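Aquaporin AqpM (Methanothermobacter marburgensis str. Marburg, PDB 2F2B) forms a homotetrameric membrane channel that lets water pass in both directions in response to osmotic change and transiently raises the initial glycerol flux. Local coordinates at residues L60-I66 and G180-A184; H80-A84 and L198-R202; W55-G59 and I187-N192; F16-F20 and G114-F118; E11-F16 and Q107-F113. All blocks are in the same frame, centred on the assembly; numbering follows the deposited sequence.

Contact 1: L60-I66 and G180-A184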
# COMPACT_ATOMS: atom_id res chain seq x y z
N LEU A 60 4.93 -4.63 4.89
CA LEU A 60 4.13 -5.13 3.77
C LEU A 60 4.67 -6.45 3.22
O LEU A 60 3.90 -7.26 2.70
CB LEU A 60 4.04 -4.07 2.67
CG LEU A 60 3.22 -2.84 3.10
CD1 LEU A 60 3.40 -1.71 2.09
CD2 LEU A 60 1.74 -3.22 3.22
N ALA A 61 5.98 -6.67 3.30
CA ALA A 61 6.53 -7.93 2.83
C ALA A 61 5.89 -9.01 3.71
O ALA A 61 5.52 -10.09 3.23
CB ALA A 61 8.05 -7.94 2.97
N PHE A 62 5.74 -8.71 4.99
CA PHE A 62 5.10 -9.63 5.93
C PHE A 62 3.61 -9.71 5.62
O PHE A 62 3.06 -10.79 5.45
CB PHE A 62 5.25 -9.12 7.37
CG PHE A 62 6.45 -9.66 8.09
CD1 PHE A 62 6.42 -10.93 8.67
CD2 PHE A 62 7.60 -8.89 8.22
CE1 PHE A 62 7.52 -11.42 9.38
CE2 PHE A 62 8.71 -9.38 8.92
CZ PHE A 62 8.66 -10.64 9.50
N GLY A 63 2.98 -8.54 5.56
CA GLY A 63 1.55 -8.45 5.32
C GLY A 63 1.01 -9.10 4.06
O GLY A 63 -0.01 -9.78 4.10
N PHE A 64 1.68 -8.88 2.93
CA PHE A 64 1.24 -9.46 1.67
C PHE A 64 1.46 -10.98 1.68
O PHE A 64 0.65 -11.73 1.12
CB PHE A 64 1.96 -8.83 0.48
CG PHE A 64 1.67 -7.36 0.28
CD1 PHE A 64 0.44 -6.81 0.65
CD2 PHE A 64 2.61 -6.53 -0.33
CE1 PHE A 64 0.15 -5.46 0.41
CE2 PHE A 64 2.33 -5.19 -0.58
CZ PHE A 64 1.10 -4.65 -0.21
N ALA A 65 2.53 -11.43 2.32
CA ALA A 65 2.80 -12.86 2.38
C ALA A 65 1.77 -13.53 3.29
O ALA A 65 1.33 -14.65 3.03
CB ALA A 65 4.22 -13.11 2.91
N ILE A 66 1.38 -12.84 4.36
CA ILE A 66 0.38 -13.36 5.29
C ILE A 66 -0.98 -13.44 4.60
O ILE A 66 -1.69 -14.45 4.72
CB ILE A 66 0.29 -12.47 6.56
CG1 ILE A 66 1.53 -12.70 7.43
CG2 ILE A 66 -0.99 -12.80 7.36
CD1 ILE A 66 1.74 -11.65 8.52
N GLY A 180 -3.42 -9.34 7.11
CA GLY A 180 -2.09 -9.03 6.61
C GLY A 180 -1.74 -7.55 6.73
O GLY A 180 -0.65 -7.19 7.18
N LEU A 181 -2.66 -6.68 6.33
CA LEU A 181 -2.40 -5.24 6.40
C LEU A 181 -2.29 -4.78 7.85
O LEU A 181 -1.53 -3.87 8.16
CB LEU A 181 -3.49 -4.45 5.66
CG LEU A 181 -3.53 -4.70 4.15
CD1 LEU A 181 -4.64 -3.86 3.53
CD2 LEU A 181 -2.18 -4.35 3.51
N THR A 182 -3.04 -5.41 8.75
CA THR A 182 -2.97 -5.03 10.16
C THR A 182 -1.56 -5.32 10.67
O THR A 182 -0.98 -4.51 11.39
CB THR A 182 -4.01 -5.81 10.98
OG1 THR A 182 -5.32 -5.45 10.52
CG2 THR A 182 -3.90 -5.46 12.46
N VAL A 183 -1.01 -6.46 10.29
CA VAL A 183 0.35 -6.80 10.70
C VAL A 183 1.33 -5.79 10.11
O VAL A 183 2.25 -5.33 10.80
CB VAL A 183 0.74 -8.23 10.24
CG1 VAL A 183 2.24 -8.46 10.44
CG2 VAL A 183 -0.04 -9.27 11.04
N ALA A 184 1.14 -5.41 8.85
CA ALA A 184 2.03 -4.44 8.21
C ALA A 184 2.04 -3.14 9.01
O ALA A 184 3.10 -2.54 9.23
CB ALA A 184 1.58 -4.17 6.77
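Gly-180 lies against Gly-63 and Ile-66, and Val-183 completes the group that carries this antiparallel helix-helix contact of the aquaporin fold. The segments belong to helices 52-73 and 175-194, both predicted to span the membrane. Their short axes run 166° apart and approach to 7.3 Å, a spacing that fits the small residues at the crossing. Neither glycine carries a side chain, and their CA atoms are 3.9 Å apart. Backbone then meets backbone directly: Gly-63 CA is 3.1 Å from Gly-180 O, while Gly-180 CA makes a CA-H...O contact with Gly-63 O at 3.3 Å. The angle at that hydrogen is 132°, so this is a bent, secondary attraction.

Ile-66 uses both of its branches. CG2, anti to the backbone N, reaches Gly-180 CA at 4.0 Å. CG1 is anti to the carbonyl carbon (chi1 -73°), which carries CD1 across to Val-183; there the two side chains cross at about a right angle. The same isoleucine side chain has a bound glycerol about 3 Å away between nearest atoms, consistent with this end of the contact facing the channel. Farther along, Ala-184 CB fits against Leu-60 CD2. Leu-181 CD2 touches Leu-60 CD2 as well, and also Phe-64 CE1. Phe-64 of the third subunit packs on Leu-60 and Ala-184, which sets this margin at the tetramer interface. On the glycerol side, Ile-66 CD1 bridges both Val-183 methyl groups, 3.8 Å from CG1 and 3.9 Å from CG2.

Contact 2: H80-A84 and L198-R202. With GOL (glycerol), chain B.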
# COMPACT_ATOMS: atom_id res chain seq x y z
N HIS A 80 -3.30 -20.36 10.91
CA HIS A 80 -2.95 -19.65 12.13
C HIS A 80 -1.53 -19.10 12.00
O HIS A 80 -1.27 -17.93 12.32
CB HIS A 80 -2.98 -20.58 13.35
CG HIS A 80 -4.31 -21.19 13.64
ND1 HIS A 80 -4.55 -21.96 14.76
CD2 HIS A 80 -5.48 -21.17 12.95
CE1 HIS A 80 -5.80 -22.39 14.75
NE2 HIS A 80 -6.38 -21.93 13.66
N ILE A 81 -0.63 -19.97 11.55
CA ILE A 81 0.80 -19.69 11.36
C ILE A 81 1.41 -18.80 12.44
O ILE A 81 2.34 -18.02 12.18
CB ILE A 81 1.06 -19.08 9.95
CG1 ILE A 81 0.34 -17.74 9.78
CG2 ILE A 81 0.59 -20.07 8.88
CD1 ILE A 81 0.65 -17.03 8.46
N ASN A 82 0.91 -18.97 13.66
CA ASN A 82 1.34 -18.18 14.81
C ASN A 82 0.88 -18.88 16.09
O ASN A 82 -0.32 -18.99 16.34
CB ASN A 82 0.68 -16.80 14.72
CG ASN A 82 1.15 -15.85 15.80
OD1 ASN A 82 1.62 -16.27 16.86
ND2 ASN A 82 1.00 -14.55 15.54
N PRO A 83 1.82 -19.35 16.92
CA PRO A 83 1.45 -20.02 18.17
C PRO A 83 0.54 -19.19 19.07
O PRO A 83 -0.32 -19.72 19.77
CB PRO A 83 2.81 -20.31 18.82
CG PRO A 83 3.70 -20.53 17.63
CD PRO A 83 3.28 -19.42 16.69
N ALA A 84 0.74 -17.87 19.06
CA ALA A 84 -0.08 -16.98 19.88
C ALA A 84 -1.54 -16.95 19.40
O ALA A 84 -2.46 -16.79 20.20
CB ALA A 84 0.51 -15.58 19.89
N LEU A 198 5.15 -10.44 17.29
CA LEU A 198 3.74 -10.81 17.46
C LEU A 198 3.56 -12.31 17.24
O LEU A 198 2.43 -12.80 17.21
CB LEU A 198 2.87 -10.09 16.42
CG LEU A 198 3.17 -8.64 16.04
CD1 LEU A 198 2.16 -8.19 14.98
CD2 LEU A 198 3.11 -7.75 17.27
N ASN A 199 4.67 -13.03 17.15
CA ASN A 199 4.61 -14.45 16.80
C ASN A 199 5.81 -15.25 17.33
O ASN A 199 6.93 -15.08 16.85
CB ASN A 199 4.59 -14.48 15.26
CG ASN A 199 4.34 -15.84 14.69
OD1 ASN A 199 4.79 -16.86 15.22
ND2 ASN A 199 3.63 -15.87 13.56
N PRO A 200 5.58 -16.15 18.30
CA PRO A 200 6.68 -16.95 18.85
C PRO A 200 7.47 -17.77 17.81
O PRO A 200 8.68 -17.94 17.94
CB PRO A 200 5.99 -17.84 19.88
CG PRO A 200 4.84 -16.97 20.34
CD PRO A 200 4.33 -16.42 19.03
N ALA A 201 6.78 -18.27 16.79
CA ALA A 201 7.44 -19.07 15.76
C ALA A 201 8.27 -18.19 14.83
O ALA A 201 9.39 -18.55 14.44
CB ALA A 201 6.41 -19.86 14.95
N ARG A 202 7.72 -17.03 14.47
CA ARG A 202 8.41 -16.09 13.59
C ARG A 202 9.72 -15.61 14.21
O ARG A 202 10.64 -15.19 13.49
CB ARG A 202 7.49 -14.91 13.27
CG ARG A 202 8.15 -13.74 12.54
CD ARG A 202 8.58 -12.67 13.54
NE ARG A 202 9.19 -11.50 12.90
CZ ARG A 202 10.46 -11.41 12.54
NH1 ARG A 202 11.29 -12.43 12.76
NH2 ARG A 202 10.93 -10.30 11.98
C1 GOL B . -0.08 -13.69 11.01
O1 GOL B . -1.38 -14.30 10.28
C2 GOL B . 0.21 -13.83 12.37
O2 GOL B . -0.86 -14.27 13.05
C3 GOL B . 1.35 -13.52 12.60
O3 GOL B . 2.81 -13.04 12.40
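Pro-83 and Pro-200 are the bumps of this contact, and each fits a hollow made by the opposite loop and helix start. Pro-83 CD enters between the amide oxygen of Asn-199, 3.3 Å from OD1, and the methyl group of Ala-201, 3.6 Å from CB. Pro-200 CD repeats the fit in reverse, against Asn-82 OD1 and the CB of Ala-84. Between these interlocking corners the side chains of Asn-82 and Asn-199 come from opposite directions and lay their amides one over the other, with planes 9° apart.

Each amide is fixed at both ends. Asn-82 ND2 gives a hydrogen bond of 2.8 Å to Leu-198 O, and Asn-199 ND2 gives one of 2.9 Å to Ile-81 O, the latter in the carbonyl plane on a lone pair. The oxygens serve as helix N-caps: Asn-82 OD1 accepts from Ala-84 N, whereas Asn-199 OD1 accepts from Arg-202 N and, weakly, from Ala-201 N. CG stands anti to the backbone N in both asparagines, and each ND2 also bonds a glycerol, probably from the crystallisation liquor. Asn-82 ND2 meets its O2 at 3.1 Å, and Asn-199 ND2 meets its O3 at 3.2 Å. Two amide donors presented side by side, where two short helices begin near the centre of the chain, are the signature of the paired Asn-Pro-Ala motifs in the aquaporin channel.

Contact 3: W55-G59 and I187-N192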
# COMPACT_ATOMS: atom_id res chain seq x y z
N TRP A 55 10.44 0.63 7.03
CA TRP A 55 9.62 -0.14 7.95
C TRP A 55 8.28 -0.55 7.38
O TRP A 55 7.83 -1.67 7.62
CB TRP A 55 9.44 0.63 9.26
CG TRP A 55 10.60 0.43 10.21
CD1 TRP A 55 11.46 1.39 10.67
CD2 TRP A 55 11.02 -0.80 10.79
NE1 TRP A 55 12.39 0.82 11.51
CE2 TRP A 55 12.14 -0.52 11.60
CE3 TRP A 55 10.56 -2.13 10.71
CZ2 TRP A 55 12.81 -1.52 12.33
CZ3 TRP A 55 11.23 -3.11 11.43
CH2 TRP A 55 12.35 -2.80 12.23
N VAL A 56 7.63 0.32 6.62
CA VAL A 56 6.35 -0.08 6.04
C VAL A 56 6.60 -1.10 4.92
O VAL A 56 5.75 -1.96 4.65
CB VAL A 56 5.52 1.14 5.51
CG1 VAL A 56 6.11 1.68 4.22
CG2 VAL A 56 4.06 0.73 5.33
N ALA A 57 7.76 -1.01 4.27
CA ALA A 57 8.10 -1.96 3.22
C ALA A 57 8.27 -3.35 3.85
O ALA A 57 7.77 -4.34 3.32
CB ALA A 57 9.39 -1.54 2.50
N ILE A 58 8.99 -3.42 4.97
CA ILE A 58 9.17 -4.70 5.65
C ILE A 58 7.80 -5.16 6.14
O ILE A 58 7.43 -6.33 5.99
CB ILE A 58 10.14 -4.57 6.85
CG1 ILE A 58 11.56 -4.31 6.32
CG2 ILE A 58 10.10 -5.83 7.72
CD1 ILE A 58 12.55 -3.83 7.38
N GLY A 59 7.03 -4.23 6.71
CA GLY A 59 5.70 -4.58 7.19
C GLY A 59 4.84 -5.18 6.09
O GLY A 59 4.10 -6.14 6.33
N ILE A 187 3.91 -3.54 12.42
CA ILE A 187 5.36 -3.58 12.22
C ILE A 187 5.89 -2.18 11.92
O ILE A 187 6.98 -1.80 12.37
CB ILE A 187 5.74 -4.55 11.07
CG1 ILE A 187 5.51 -5.99 11.53
CG2 ILE A 187 7.20 -4.34 10.64
CD1 ILE A 187 5.61 -7.03 10.40
N THR A 188 5.14 -1.40 11.16
CA THR A 188 5.57 -0.05 10.82
C THR A 188 5.80 0.77 12.10
O THR A 188 6.78 1.51 12.20
CB THR A 188 4.53 0.65 9.92
OG1 THR A 188 4.34 -0.12 8.73
CG2 THR A 188 5.00 2.05 9.53
N THR A 189 4.92 0.61 13.07
CA THR A 189 5.02 1.35 14.33
C THR A 189 6.02 0.76 15.34
O THR A 189 6.88 1.46 15.86
CB THR A 189 3.65 1.43 15.05
OG1 THR A 189 2.69 2.05 14.18
CG2 THR A 189 3.77 2.27 16.33
N LEU A 190 5.88 -0.54 15.58
CA LEU A 190 6.70 -1.25 16.58
C LEU A 190 8.00 -1.91 16.12
O LEU A 190 8.77 -2.40 16.95
CB LEU A 190 5.82 -2.30 17.27
CG LEU A 190 5.12 -2.00 18.61
CD1 LEU A 190 4.99 -0.52 18.87
CD2 LEU A 190 3.77 -2.70 18.64
N GLY A 191 8.24 -1.93 14.81
CA GLY A 191 9.45 -2.56 14.31
C GLY A 191 10.73 -2.07 14.96
O GLY A 191 11.57 -2.87 15.38
N ASN A 192 10.88 -0.75 15.07
CA ASN A 192 12.08 -0.17 15.64
C ASN A 192 12.10 -0.14 17.17
O ASN A 192 12.96 0.50 17.78
CB ASN A 192 12.29 1.25 15.11
CG ASN A 192 13.76 1.55 14.82
OD1 ASN A 192 14.21 1.42 13.68
ND2 ASN A 192 14.50 1.94 15.85
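Trp-55 NE1 donates a hydrogen bond of 2.9 Å to Asn-192 OD1, with an N-H...O angle of 145°. The indole N-H is used edge-on, since the oxygen lies near the ring plane, and it arrives on a lone pair in the plane of the amide carbonyl. Ring and amide themselves stand almost perpendicular, 82° apart. The other end of that amide is held as well: Asn-192 ND2 bonds to Phe-42 O, which fixes the rotation of the group and presents OD1 to the indole.

The ring is also the main bulk of the contact. It sits as a knob in a hole formed by Ile-187, Thr-188, Gly-191 and Asn-192. Gly-191 supports one face, with its CA 3.7 Å from the centroid of the six-membered ring and near the ring normal, a CH-pi contact made possible by the bare glycine backbone. At the rim, Trp-55 CE3 meets Ile-187 CG2 at 4.0 Å. One turn later, Gly-59 CA gives the same methyl group a seat at 3.8 Å. Val-56 lies side by side with Thr-188, its CG2 3.5 Å from OG1, while that hydroxyl is bonded to Ala-184 O within its own helix.

The axes of segments 55-59 and 187-192, on two helices of the aquaporin fold, cross at 112° and approach to 8.3 Å, and the indole fills the space between them as a knob. The chemistry implies a mixed joint: most of the touching atoms are apolar or ring-face, while the N-H bond and the Gly-191 face contact together would fix the rotation of the ring.

Contact 4: F16-F20 and G114-F118; sequences FILVF and GSFIF
Phe-16 and Phe-20 of helix 4-33 pack on Gly-114, Ile-117 and Phe-118 of helix 100-122 in an apolar, largely aromatic contact between two helices predicted to cross the membrane. The short axes are 8.2 Å apart and cross at -47°. At the closest backbone point the Phe-16 and Gly-114 CA atoms are 4.1 Å apart. Gly-114 CA lies over one face of the Phe-16 ring, 3.6 Å from its centroid and displaced toward the rim, as a CH-pi contact. The far edge of the same ring meets Ile-117, with CE2 at 3.7 Å from CG1.

Within the aquaporin fold this face borders both the pore-forming part and a neighbour: Val-19 packs on Pro-206 of helix 200-214, and Phe-16 and Phe-20 also pack on Val-152 of the second subunit. Val-19 CG1 rests near Ser-115 CB at 4.0 Å.

One turn beyond Phe-16, Phe-20 has its CG anti to the backbone N, chi1 -180°, which swings the ring across to the other helix. There it forms a T-shaped pair in which Phe-118 supplies the edge and Phe-20 the face. The ring centroids are 5.2 Å apart and the planes stand at 84°. Phe-118 CD1 is poised over the centre of the Phe-20 ring, and Phe-118 CB touches Phe-20 CD2 at 3.7 Å. Ile-117 CG2 adds a contact to Phe-20 CE2 at 3.9 Å.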
# COMPACT_ATOMS: atom_id res chain seq x y z
N PHE A 16 6.44 -21.06 7.03
CA PHE A 16 7.67 -21.03 6.24
C PHE A 16 7.60 -19.76 5.37
O PHE A 16 8.56 -19.00 5.29
CB PHE A 16 7.73 -22.28 5.34
CG PHE A 16 8.85 -22.27 4.33
CD1 PHE A 16 8.80 -21.43 3.22
CD2 PHE A 16 9.94 -23.12 4.47
CE1 PHE A 16 9.82 -21.43 2.27
CE2 PHE A 16 10.97 -23.13 3.52
CZ PHE A 16 10.91 -22.29 2.42
N ILE A 17 6.45 -19.54 4.74
CA ILE A 17 6.24 -18.38 3.88
C ILE A 17 6.36 -17.08 4.67
O ILE A 17 7.04 -16.13 4.24
CB ILE A 17 4.84 -18.45 3.21
CG1 ILE A 17 4.85 -19.56 2.15
CG2 ILE A 17 4.48 -17.09 2.59
CD1 ILE A 17 3.47 -19.94 1.64
N LEU A 18 5.71 -17.04 5.83
CA LEU A 18 5.75 -15.86 6.68
C LEU A 18 7.18 -15.43 7.01
O LEU A 18 7.54 -14.27 6.86
CB LEU A 18 4.96 -16.14 7.97
CG LEU A 18 4.74 -15.01 8.98
CD1 LEU A 18 3.51 -15.32 9.83
CD2 LEU A 18 5.98 -14.84 9.84
N VAL A 19 8.00 -16.39 7.43
CA VAL A 19 9.39 -16.10 7.79
C VAL A 19 10.32 -15.86 6.60
O VAL A 19 11.13 -14.94 6.61
CB VAL A 19 9.96 -17.24 8.67
CG1 VAL A 19 11.42 -16.98 9.01
CG2 VAL A 19 9.13 -17.34 9.96
N PHE A 20 10.20 -16.69 5.56
CA PHE A 20 11.04 -16.53 4.38
C PHE A 20 10.88 -15.13 3.78
O PHE A 20 11.85 -14.42 3.57
CB PHE A 20 10.69 -17.60 3.34
CG PHE A 20 11.51 -17.52 2.07
CD1 PHE A 20 11.23 -16.57 1.09
CD2 PHE A 20 12.59 -18.39 1.87
CE1 PHE A 20 11.99 -16.49 -0.07
CE2 PHE A 20 13.36 -18.31 0.71
CZ PHE A 20 13.06 -17.36 -0.27
N GLY A 114 11.92 -22.01 6.88
CA GLY A 114 11.79 -20.81 6.07
C GLY A 114 13.03 -19.94 6.17
O GLY A 114 13.53 -19.43 5.17
N SER A 115 13.51 -19.77 7.40
CA SER A 115 14.70 -18.96 7.65
C SER A 115 15.93 -19.62 7.00
O SER A 115 16.76 -18.95 6.40
CB SER A 115 14.92 -18.82 9.16
OG SER A 115 16.02 -17.96 9.43
N PHE A 116 16.03 -20.94 7.14
CA PHE A 116 17.15 -21.68 6.57
C PHE A 116 17.21 -21.57 5.05
O PHE A 116 18.27 -21.32 4.47
CB PHE A 116 17.06 -23.15 6.96
CG PHE A 116 18.12 -24.01 6.34
CD1 PHE A 116 19.45 -23.88 6.73
CD2 PHE A 116 17.80 -24.92 5.34
CE1 PHE A 116 20.45 -24.65 6.13
CE2 PHE A 116 18.79 -25.70 4.74
CZ PHE A 116 20.12 -25.56 5.14
N ILE A 117 16.07 -21.78 4.40
CA ILE A 117 16.02 -21.71 2.94
C ILE A 117 16.29 -20.29 2.45
O ILE A 117 16.90 -20.10 1.41
CB ILE A 117 14.67 -22.24 2.40
CG1 ILE A 117 14.55 -23.74 2.71
CG2 ILE A 117 14.57 -22.01 0.89
CD1 ILE A 117 15.63 -24.60 2.05
N PHE A 118 15.84 -19.28 3.21
CA PHE A 118 16.11 -17.91 2.79
C PHE A 118 17.61 -17.67 2.85
O PHE A 118 18.20 -17.04 1.96
CB PHE A 118 15.41 -16.90 3.69
CG PHE A 118 15.65 -15.48 3.26
CD1 PHE A 118 14.97 -14.95 2.18
CD2 PHE A 118 16.64 -14.72 3.88
CE1 PHE A 118 15.26 -13.67 1.70
CE2 PHE A 118 16.94 -13.44 3.41
CZ PHE A 118 16.25 -12.92 2.32

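Contact 5: E11-F16 and Q107-F113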
# COMPACT_ATOMS: atom_id res chain seq x y z
N GLU A 11 0.11 -25.58 7.93
CA GLU A 11 0.64 -24.64 8.92
C GLU A 11 2.16 -24.49 8.75
O GLU A 11 2.71 -23.41 8.94
CB GLU A 11 0.30 -25.11 10.34
CG GLU A 11 -1.16 -24.94 10.73
CD GLU A 11 -1.59 -23.48 10.80
OE1 GLU A 11 -0.91 -22.70 11.48
OE2 GLU A 11 -2.62 -23.12 10.18
N PHE A 12 2.82 -25.59 8.40
CA PHE A 12 4.27 -25.58 8.18
C PHE A 12 4.58 -24.67 6.99
O PHE A 12 5.44 -23.80 7.07
CB PHE A 12 4.76 -27.01 7.91
CG PHE A 12 6.22 -27.09 7.53
CD1 PHE A 12 6.64 -26.85 6.22
CD2 PHE A 12 7.18 -27.44 8.48
CE1 PHE A 12 7.98 -26.95 5.86
CE2 PHE A 12 8.53 -27.55 8.13
CZ PHE A 12 8.93 -27.31 6.82
N ILE A 13 3.86 -24.89 5.89
CA ILE A 13 4.06 -24.09 4.68
C ILE A 13 3.77 -22.61 4.93
O ILE A 13 4.54 -21.74 4.52
CB ILE A 13 3.16 -24.60 3.53
CG1 ILE A 13 3.63 -25.99 3.09
CG2 ILE A 13 3.19 -23.63 2.35
CD1 ILE A 13 2.68 -26.69 2.13
N GLY A 14 2.66 -22.34 5.61
CA GLY A 14 2.28 -20.97 5.89
C GLY A 14 3.29 -20.23 6.74
O GLY A 14 3.59 -19.06 6.48
N THR A 15 3.83 -20.89 7.76
CA THR A 15 4.80 -20.23 8.62
C THR A 15 6.14 -20.10 7.90
O THR A 15 6.88 -19.15 8.12
CB THR A 15 4.97 -20.99 9.95
OG1 THR A 15 3.67 -21.32 10.47
CG2 THR A 15 5.69 -20.12 10.96
N PHE A 16 6.44 -21.06 7.03
CA PHE A 16 7.67 -21.03 6.24
C PHE A 16 7.60 -19.76 5.37
O PHE A 16 8.56 -19.00 5.29
CB PHE A 16 7.73 -22.28 5.34
CG PHE A 16 8.85 -22.27 4.33
CD1 PHE A 16 8.80 -21.43 3.22
CD2 PHE A 16 9.94 -23.12 4.47
CE1 PHE A 16 9.82 -21.43 2.27
CE2 PHE A 16 10.97 -23.13 3.52
CZ PHE A 16 10.91 -22.29 2.42
N GLN A 107 4.31 -25.05 13.14
CA GLN A 107 4.65 -23.64 12.96
C GLN A 107 6.13 -23.39 13.27
O GLN A 107 6.82 -22.70 12.52
CB GLN A 107 3.75 -22.77 13.85
CG GLN A 107 2.26 -22.84 13.48
CD GLN A 107 1.35 -22.40 14.62
OE1 GLN A 107 1.82 -22.10 15.72
NE2 GLN A 107 0.05 -22.36 14.36
N LEU A 108 6.61 -23.95 14.38
CA LEU A 108 8.02 -23.77 14.75
C LEU A 108 8.94 -24.36 13.68
O LEU A 108 9.95 -23.75 13.31
CB LEU A 108 8.29 -24.44 16.10
CG LEU A 108 7.62 -23.80 17.32
CD1 LEU A 108 7.81 -24.70 18.54
CD2 LEU A 108 8.20 -22.42 17.57
N LEU A 109 8.59 -25.54 13.19
CA LEU A 109 9.38 -26.21 12.16
C LEU A 109 9.36 -25.41 10.85
O LEU A 109 10.38 -25.24 10.20
CB LEU A 109 8.84 -27.62 11.91
CG LEU A 109 9.03 -28.63 13.06
CD1 LEU A 109 8.35 -29.94 12.71
CD2 LEU A 109 10.52 -28.85 13.30
N GLY A 110 8.18 -24.93 10.48
CA GLY A 110 8.05 -24.15 9.26
C GLY A 110 8.89 -22.89 9.30
O GLY A 110 9.53 -22.51 8.32
N ALA A 111 8.88 -22.22 10.45
CA ALA A 111 9.65 -20.99 10.63
C ALA A 111 11.14 -21.26 10.52
O ALA A 111 11.88 -20.50 9.89
CB ALA A 111 9.33 -20.37 11.98
N ALA A 112 11.59 -22.35 11.14
CA ALA A 112 13.00 -22.71 11.09
C ALA A 112 13.45 -23.02 9.66
O ALA A 112 14.51 -22.58 9.23
CB ALA A 112 13.27 -23.92 12.00
N PHE A 113 12.63 -23.76 8.92
CA PHE A 113 12.97 -24.11 7.55
C PHE A 113 12.89 -22.88 6.64
O PHE A 113 13.71 -22.72 5.73
CB PHE A 113 12.02 -25.20 7.03
CG PHE A 113 12.54 -25.91 5.81
CD1 PHE A 113 11.68 -26.19 4.74
CD2 PHE A 113 13.86 -26.34 5.73
CE1 PHE A 113 12.14 -26.87 3.61
CE2 PHE A 113 14.33 -27.03 4.61
CZ PHE A 113 13.47 -27.29 3.55
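Phe-12 lays its ring on Gly-110, the small residue at the crossing. Its CG is anti to the backbone N (chi1 174°), which turns the ring toward helix 100-122 and puts Gly-110 CA 3.7 Å from the centroid, over one face. CZ, at the far end, reaches Phe-113 CD1 at 3.6 Å. Phe-113 CD1 also touches the edge of Phe-16, 3.4 Å from CE2. Backbones are close as well: Phe-16 CA makes a CA-H...O contact of 3.2 Å with Gly-110 O.

Thr-15 keeps OG1 beside its own N, and the two grip Glu-11 O by hydrogen bonds from opposite faces of its plane. Its CG2, anti to N, reaches across to Gln-107 O at 3.2 Å and Ala-111 CB at 3.8 Å.

Glu-11 is bent at its second torsion, whereas Gln-107 runs extended beyond CG, and the two lie side by side. Gln-107 NE2 gives Glu-11 OE1 a nearly straight bond of 3.1 Å, 168° at the hydrogen, on the anti side and tilted from the carboxylate plane. NE2 also bonds Thr-86 OG1. The carboxylate further accepts from Ser-77 OG, His-80 N and Ile-81 N, a dense set of donors that would favour the charged form. A buried glutamate of the first helix, bonded to backbone N-H groups just before the first Asn-Pro-Ala motif, is typical of aquaporins.

How the contacts relate
From the N terminus, residues 11-16 close the loop of contact 5 with 107-113, and 16-20 close that of contact 4 with 114-118. These two cross, share Phe-16 and join helices 4-33 and 100-122. Residues 55-59 and 60-66 pair with 187-192 and 180-184: contact 1 lies within the span of contact 3, both cross contacts 4 and 5, and together they fasten helix 52-73 to helix 175-194. Contact 2, from 80-84 to 198-202, joins the starts of helices 83-91 and 200-214 and crosses all four. It meets contact 5 through Glu-11, contact 4 through Leu-18, and contact 1 where Phe-62 packs on Arg-202. Contacts 3 and 5 lie on opposite sides of the chain centre.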